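PDB 5Z06: BDI_3064 protein from Parabacteroides distasonis ATCC 8503, which catalyses the hydrolysis of linear beta-1,2-glucan and beta-1,2-glucooligosaccharides, releasing the disaccharide sophorose from the non-reducing end. Local coordinates for residues A[229-234]-A[256-261]; A[390-395]-A[433-438]. All blocks are in the same frame, centred on the assembly; numbering follows the deposited sequence.

Contact 1 of 2, residues A[229-234]-A[256-261]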
loop_
_atom_site.group_PDB
_atom_site.type_symbol
_atom_site.label_atom_id
_atom_site.label_comp_id
_atom_site.label_asym_id
_atom_site.label_seq_id
_atom_site.Cartn_x
_atom_site.Cartn_y
_atom_site.Cartn_z
ATOM N N ILE A 229 32.772 -3.203 -14.012
ATOM C CA ILE A 229 33.741 -2.178 -14.365
ATOM C C ILE A 229 32.999 -0.856 -14.437
ATOM O O ILE A 229 33.208 0.008 -13.598
ATOM C CB ILE A 229 34.434 -2.504 -15.722
ATOM C CG1 ILE A 229 35.334 -3.743 -15.571
ATOM C CG2 ILE A 229 35.219 -1.297 -16.260
ATOM C CD1 ILE A 229 35.630 -4.451 -16.880
ATOM N N THR A 230 32.121 -0.721 -15.428
ATOM C CA THR A 230 31.379 0.505 -15.664
ATOM C C THR A 230 30.008 0.437 -14.971
ATOM O O THR A 230 29.226 -0.503 -15.195
ATOM C CB THR A 230 31.178 0.739 -17.161
ATOM O OG1 THR A 230 32.429 0.546 -17.840
ATOM C CG2 THR A 230 30.662 2.158 -17.416
ATOM N N TYR A 231 29.730 1.428 -14.130
ATOM C CA TYR A 231 28.452 1.517 -13.445
ATOM C C TYR A 231 27.629 2.650 -14.032
ATOM O O TYR A 231 28.181 3.663 -14.435
ATOM C CB TYR A 231 28.661 1.713 -11.951
ATOM C CG TYR A 231 29.175 0.471 -11.242
ATOM C CD1 TYR A 231 30.510 0.075 -11.361
ATOM C CD2 TYR A 231 28.325 -0.309 -10.445
ATOM C CE1 TYR A 231 30.982 -1.065 -10.720
ATOM C CE2 TYR A 231 28.792 -1.444 -9.797
ATOM C CZ TYR A 231 30.120 -1.818 -9.937
ATOM O OH TYR A 231 30.589 -2.935 -9.298
ATOM N N GLN A 232 26.319 2.440 -14.128
ATOM C CA GLN A 232 25.365 3.493 -14.458
ATOM C C GLN A 232 24.380 3.664 -13.275
ATOM O O GLN A 232 24.074 2.692 -12.571
ATOM C CB GLN A 232 24.618 3.161 -15.766
ATOM C CG GLN A 232 25.470 3.286 -17.032
ATOM C CD GLN A 232 25.902 4.724 -17.340
ATOM O OE1 GLN A 232 27.005 5.144 -16.980
ATOM N NE2 GLN A 232 25.032 5.481 -18.004
ATOM N N PRO A 233 23.886 4.901 -13.051
ATOM C CA PRO A 233 22.919 5.104 -11.979
ATOM C C PRO A 233 21.564 4.560 -12.432
ATOM O O PRO A 233 21.042 4.992 -13.442
ATOM C CB PRO A 233 22.911 6.630 -11.812
ATOM C CG PRO A 233 23.201 7.158 -13.178
ATOM C CD PRO A 233 24.006 6.107 -13.903
ATOM N N VAL A 234 21.025 3.575 -11.725
ATOM C CA VAL A 234 19.773 2.941 -12.149
ATOM C C VAL A 234 18.552 3.349 -11.356
ATOM O O VAL A 234 17.439 3.188 -11.848
ATOM C CB VAL A 234 19.846 1.412 -12.184
ATOM C CG1 VAL A 234 20.730 0.978 -13.342
ATOM C CG2 VAL A 234 20.294 0.831 -10.844
ATOM N N TYR A 256 25.969 -6.201 -10.631
ATOM C CA TYR A 256 26.739 -5.719 -9.517
ATOM C C TYR A 256 26.103 -4.417 -9.123
ATOM O O TYR A 256 25.609 -3.682 -9.981
ATOM C CB TYR A 256 28.202 -5.446 -9.911
ATOM C CG TYR A 256 28.967 -6.618 -10.484
ATOM C CD1 TYR A 256 28.740 -7.037 -11.801
ATOM C CD2 TYR A 256 29.952 -7.274 -9.743
ATOM C CE1 TYR A 256 29.441 -8.090 -12.357
ATOM C CE2 TYR A 256 30.669 -8.340 -10.298
ATOM C CZ TYR A 256 30.406 -8.732 -11.613
ATOM O OH TYR A 256 31.064 -9.770 -12.216
ATOM N N TYR A 257 26.133 -4.125 -7.835
ATOM C CA TYR A 257 25.468 -2.950 -7.302
ATOM C C TYR A 257 26.319 -2.207 -6.284
ATOM O O TYR A 257 27.058 -2.794 -5.497
ATOM C CB TYR A 257 24.134 -3.327 -6.669
ATOM C CG TYR A 257 23.165 -3.902 -7.648
ATOM C CD1 TYR A 257 22.300 -3.086 -8.357
ATOM C CD2 TYR A 257 23.102 -5.272 -7.860
ATOM C CE1 TYR A 257 21.394 -3.625 -9.273
ATOM C CE2 TYR A 257 22.218 -5.820 -8.779
ATOM C CZ TYR A 257 21.361 -4.996 -9.470
ATOM O OH TYR A 257 20.470 -5.532 -10.344
ATOM N N LYS A 258 26.134 -0.898 -6.297
ATOM C CA LYS A 258 26.910 0.028 -5.532
ATOM C C LYS A 258 25.922 1.112 -5.173
ATOM O O LYS A 258 25.150 1.564 -6.029
ATOM C CB LYS A 258 27.985 0.598 -6.441
ATOM C CG LYS A 258 29.336 0.836 -5.826
ATOM C CD LYS A 258 30.390 0.996 -6.925
ATOM C CE LYS A 258 29.974 2.056 -7.946
ATOM N NZ LYS A 258 31.107 2.531 -8.778
ATOM N N VAL A 259 25.941 1.541 -3.923
ATOM C CA VAL A 259 24.997 2.549 -3.482
ATOM C C VAL A 259 25.748 3.714 -2.856
ATOM O O VAL A 259 26.681 3.519 -2.075
ATOM C CB VAL A 259 24.009 1.931 -2.489
ATOM C CG1 VAL A 259 23.041 2.980 -1.950
ATOM C CG2 VAL A 259 23.259 0.792 -3.167
ATOM N N THR A 260 25.320 4.924 -3.191
ATOM C CA THR A 260 25.833 6.134 -2.546
ATOM C C THR A 260 24.683 6.840 -1.839
ATOM O O THR A 260 23.528 6.590 -2.154
ATOM C CB THR A 260 26.454 7.105 -3.580
ATOM O OG1 THR A 260 25.449 7.556 -4.483
ATOM C CG2 THR A 260 27.567 6.437 -4.384
ATOM N N ALA A 261 25.023 7.703 -0.876
ATOM C CA ALA A 261 24.077 8.637 -0.250
ATOM C C ALA A 261 24.256 10.025 -0.844
ATOM O O ALA A 261 25.375 10.496 -1.015
ATOM C CB ALA A 261 24.281 8.684 1.252
#
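Tyr-231 lays one face of its phenol ring against the bent end of Lys-258. CE of the lysine sits 3.8 Å from the ring centroid of Tyr-231, only 14° off the normal, a CH-pi contact displaced toward the rim. NZ follows over the same face as a cation-pi partner, 4.0 Å from that centroid and nearest to CD1 of Tyr-231 at 3.6 Å. The lysine chain gets there by a turn in its middle (chi3 53°), which folds CE and NZ back over the ring, and it runs roughly perpendicular to the phenol's long axis. At the far end of the ring, OH of Tyr-231 reaches CB of Tyr-256 at 3.5 Å, and CE2 of Tyr-231 lies 4.0 Å from that same CB. Tyr-256 CB points toward the 229-234 segment, yet its ring extends off in another direction.

Strand 219-225 runs between strands 232-237 and 254-262 and pairs by backbone with both, so the segments meet through side chains, without a hydrogen bond between them. This order across the four-stranded antiparallel sheet is consistent with a fibronectin type III-like beta sandwich; on the other side of strand 254-262, Tyr-257 and Val-259 pack on strand 204-210. Tyr-231 spans strand 219-225, touching Ser-225. Its hydroxyl makes a weak hydrogen bond with Thr-274, while NZ of Lys-258 forms a salt bridge with Asp-271. The ammonium is thus shared between a carboxylate and an aromatic face, which would probably keep it charged and limit the swing of the lysine's end.

Contact 2 of 2, residues A[390-395]-A[433-438]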
loop_
_atom_site.group_PDB
_atom_site.type_symbol
_atom_site.label_atom_id
_atom_site.label_comp_id
_atom_site.label_asym_id
_atom_site.label_seq_id
_atom_site.Cartn_x
_atom_site.Cartn_y
_atom_site.Cartn_z
ATOM N N GLY A 390 -11.888 3.082 20.285
ATOM C CA GLY A 390 -11.841 1.697 19.844
ATOM C C GLY A 390 -12.370 1.467 18.428
ATOM O O GLY A 390 -13.346 2.090 17.986
ATOM N N ASP A 391 -11.671 0.603 17.707
ATOM C CA ASP A 391 -12.146 0.018 16.463
ATOM C C ASP A 391 -12.161 -1.478 16.677
ATOM O O ASP A 391 -11.107 -2.155 16.698
ATOM C CB ASP A 391 -11.234 0.381 15.318
ATOM C CG ASP A 391 -11.750 -0.117 13.996
ATOM O OD1 ASP A 391 -12.245 -1.270 13.930
ATOM O OD2 ASP A 391 -11.630 0.651 13.015
ATOM N N LEU A 392 -13.360 -2.006 16.855
ATOM C CA LEU A 392 -13.504 -3.380 17.270
ATOM C C LEU A 392 -13.077 -4.335 16.163
ATOM O O LEU A 392 -12.654 -5.450 16.445
ATOM C CB LEU A 392 -14.948 -3.662 17.698
ATOM C CG LEU A 392 -15.132 -4.965 18.482
ATOM C CD1 LEU A 392 -14.533 -4.812 19.864
ATOM C CD2 LEU A 392 -16.593 -5.356 18.570
ATOM N N VAL A 393 -13.217 -3.916 14.913
ATOM C CA VAL A 393 -12.910 -4.803 13.810
ATOM C C VAL A 393 -11.393 -4.935 13.731
ATOM O O VAL A 393 -10.881 -6.038 13.580
ATOM C CB VAL A 393 -13.491 -4.308 12.486
ATOM C CG1 VAL A 393 -13.012 -5.182 11.340
ATOM C CG2 VAL A 393 -15.021 -4.276 12.547
ATOM N N GLU A 394 -10.710 -3.802 13.861
ATOM C CA GLU A 394 -9.254 -3.734 13.842
ATOM C C GLU A 394 -8.707 -4.491 15.043
ATOM O O GLU A 394 -7.756 -5.274 14.918
ATOM C CB GLU A 394 -8.782 -2.272 13.846
ATOM C CG GLU A 394 -9.223 -1.466 12.621
ATOM C CD GLU A 394 -8.612 -1.947 11.326
ATOM O OE1 GLU A 394 -7.541 -2.573 11.380
ATOM O OE2 GLU A 394 -9.212 -1.717 10.257
ATOM N N THR A 395 -9.356 -4.288 16.186
ATOM C CA THR A 395 -9.064 -5.044 17.396
ATOM C C THR A 395 -9.187 -6.520 17.147
ATOM O O THR A 395 -8.291 -7.271 17.498
ATOM C CB THR A 395 -9.983 -4.635 18.573
ATOM O OG1 THR A 395 -9.695 -3.287 18.911
ATOM C CG2 THR A 395 -9.740 -5.486 19.816
ATOM N N SER A 433 -18.239 -7.316 24.786
ATOM C CA SER A 433 -19.620 -7.044 25.183
ATOM C C SER A 433 -19.924 -5.573 25.254
ATOM O O SER A 433 -21.029 -5.174 24.937
ATOM C CB SER A 433 -19.941 -7.701 26.527
ATOM O OG SER A 433 -18.953 -7.396 27.485
ATOM N N TRP A 434 -18.947 -4.772 25.670
ATOM C CA TRP A 434 -19.073 -3.341 25.675
ATOM C C TRP A 434 -19.490 -2.815 24.313
ATOM O O TRP A 434 -20.319 -1.922 24.225
ATOM C CB TRP A 434 -17.762 -2.659 26.056
ATOM C CG TRP A 434 -17.878 -1.189 25.968
ATOM C CD1 TRP A 434 -17.470 -0.401 24.930
ATOM C CD2 TRP A 434 -18.529 -0.320 26.904
ATOM N NE1 TRP A 434 -17.796 0.905 25.173
ATOM C CE2 TRP A 434 -18.436 0.992 26.383
ATOM C CE3 TRP A 434 -19.150 -0.515 28.144
ATOM C CZ2 TRP A 434 -18.943 2.111 27.064
ATOM C CZ3 TRP A 434 -19.644 0.592 28.822
ATOM C CH2 TRP A 434 -19.552 1.886 28.273
ATOM N N TYR A 435 -18.923 -3.388 23.255
ATOM C CA TYR A 435 -19.197 -2.915 21.896
ATOM C C TYR A 435 -20.576 -3.301 21.336
ATOM O O TYR A 435 -20.894 -2.995 20.185
ATOM C CB TYR A 435 -18.041 -3.310 20.967
ATOM C CG TYR A 435 -16.871 -2.437 21.241
ATOM C CD1 TYR A 435 -16.036 -2.679 22.325
ATOM C CD2 TYR A 435 -16.629 -1.310 20.466
ATOM C CE1 TYR A 435 -14.973 -1.830 22.603
ATOM C CE2 TYR A 435 -15.562 -0.457 20.744
ATOM C CZ TYR A 435 -14.750 -0.723 21.812
ATOM O OH TYR A 435 -13.709 0.116 22.072
ATOM N N LYS A 436 -21.380 -3.986 22.142
ATOM C CA LYS A 436 -22.805 -4.119 21.883
ATOM C C LYS A 436 -23.560 -2.800 21.987
ATOM O O LYS A 436 -24.609 -2.657 21.365
ATOM C CB LYS A 436 -23.433 -5.128 22.843
ATOM C CG LYS A 436 -23.042 -6.569 22.555
ATOM C CD LYS A 436 -23.558 -7.533 23.600
ATOM C CE LYS A 436 -25.073 -7.571 23.599
ATOM N NZ LYS A 436 -25.565 -8.517 24.620
ATOM N N GLN A 437 -23.045 -1.861 22.784
ATOM C CA GLN A 437 -23.639 -0.539 22.989
ATOM C C GLN A 437 -24.845 -0.624 23.903
ATOM O O GLN A 437 -24.937 0.141 24.845
ATOM C CB GLN A 437 -23.997 0.202 21.681
ATOM C CG GLN A 437 -24.750 1.525 21.910
ATOM C CD GLN A 437 -24.860 2.420 20.685
ATOM O OE1 GLN A 437 -24.446 2.070 19.566
ATOM N NE2 GLN A 437 -25.406 3.593 20.898
ATOM N N PHE A 438 -25.775 -1.518 23.590
ATOM C CA PHE A 438 -26.914 -1.820 24.461
ATOM C C PHE A 438 -26.812 -3.257 24.899
ATOM O O PHE A 438 -26.334 -4.102 24.150
ATOM C CB PHE A 438 -28.249 -1.608 23.725
ATOM C CG PHE A 438 -28.298 -0.335 22.945
ATOM C CD1 PHE A 438 -28.539 0.879 23.586
ATOM C CD2 PHE A 438 -28.069 -0.330 21.579
ATOM C CE1 PHE A 438 -28.572 2.064 22.884
ATOM C CE2 PHE A 438 -28.103 0.864 20.866
ATOM C CZ PHE A 438 -28.355 2.063 21.523
#
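Strand residues 390-391 turn directly into a helix at Leu-392, and this corner faces a 3-10 segment that runs through 433-436, with the CA atoms of Leu-392 and Tyr-435 7.4 Å apart. Asp-391 is the N-cap of helix 392-408, in the helical domain, probably an (alpha/alpha)6 barrel as in relatives. Its OD1 accepts from N of Glu-394 at 3.0 Å in a nearly straight bond (172°) that arrives from above the carboxylate plane. A weaker, strongly bent bond comes from N of Val-393. The Asp-391 side chain points away from 433-438; besides the cap, its OD1 takes a weak hydrogen bond from NE1 of Trp-446.

The Leu-392 and Tyr-435 side chains lie alongside each other, pointing opposite ways. CD1 of Leu-392 rests over one face of the Tyr-435 ring, 3.9 Å from the centroid, in a CH-pi contact shifted toward the CG and CD1 rim. The second branch, CD2 of Leu-392, drops beside the root of the aromatic side chain, 3.5 Å from CB of Tyr-435. In Leu-392, chi1 -165° swings CG toward the tyrosine, and chi2 71° sets CD1 over the ring and CD2 beside CB. On the opposite ring face lies CD1 of the preceding residue, Trp-434, 3.6 Å above the plane, so the phenol is held between an aliphatic and an aromatic neighbour.

Beyond the ring, the main-chain carbonyl of Phe-364 hydrogen-bonds to the buried Tyr-435 hydroxyl. Strand 390-391 pairs with 447-448, and Tyr-435 also touches Trp-448 of that second strand. At Gly-390, which has no side chain to intervene, the phenol oxygen comes close to the backbone: OH of Tyr-435 lies 3.3 Å from CA of Gly-390.

How the contacts relate
Both segments of contact 1 precede those of contact 2 in sequence, and the two contacts lie on opposite sides of the chain's centre, 52 Å apart between centres and about 34 Å between nearest atoms. They do not touch. Contact 1 belongs to an all-strand part of the chain, joining residues around the start of an edge strand to the strand two places over; contact 2 lies in the glycoamylase-like helical region, probably an (alpha/alpha)6 barrel, and joins a helix start to a loop. The calcium ion is bound by Glu-12, Asn-13, Thr-49, Asn-52 and Asp-175, none of them in either contact. Near contact 2, Glu-394 hydrogen-bonds a glycerol, probably from crystallisation, through OE2.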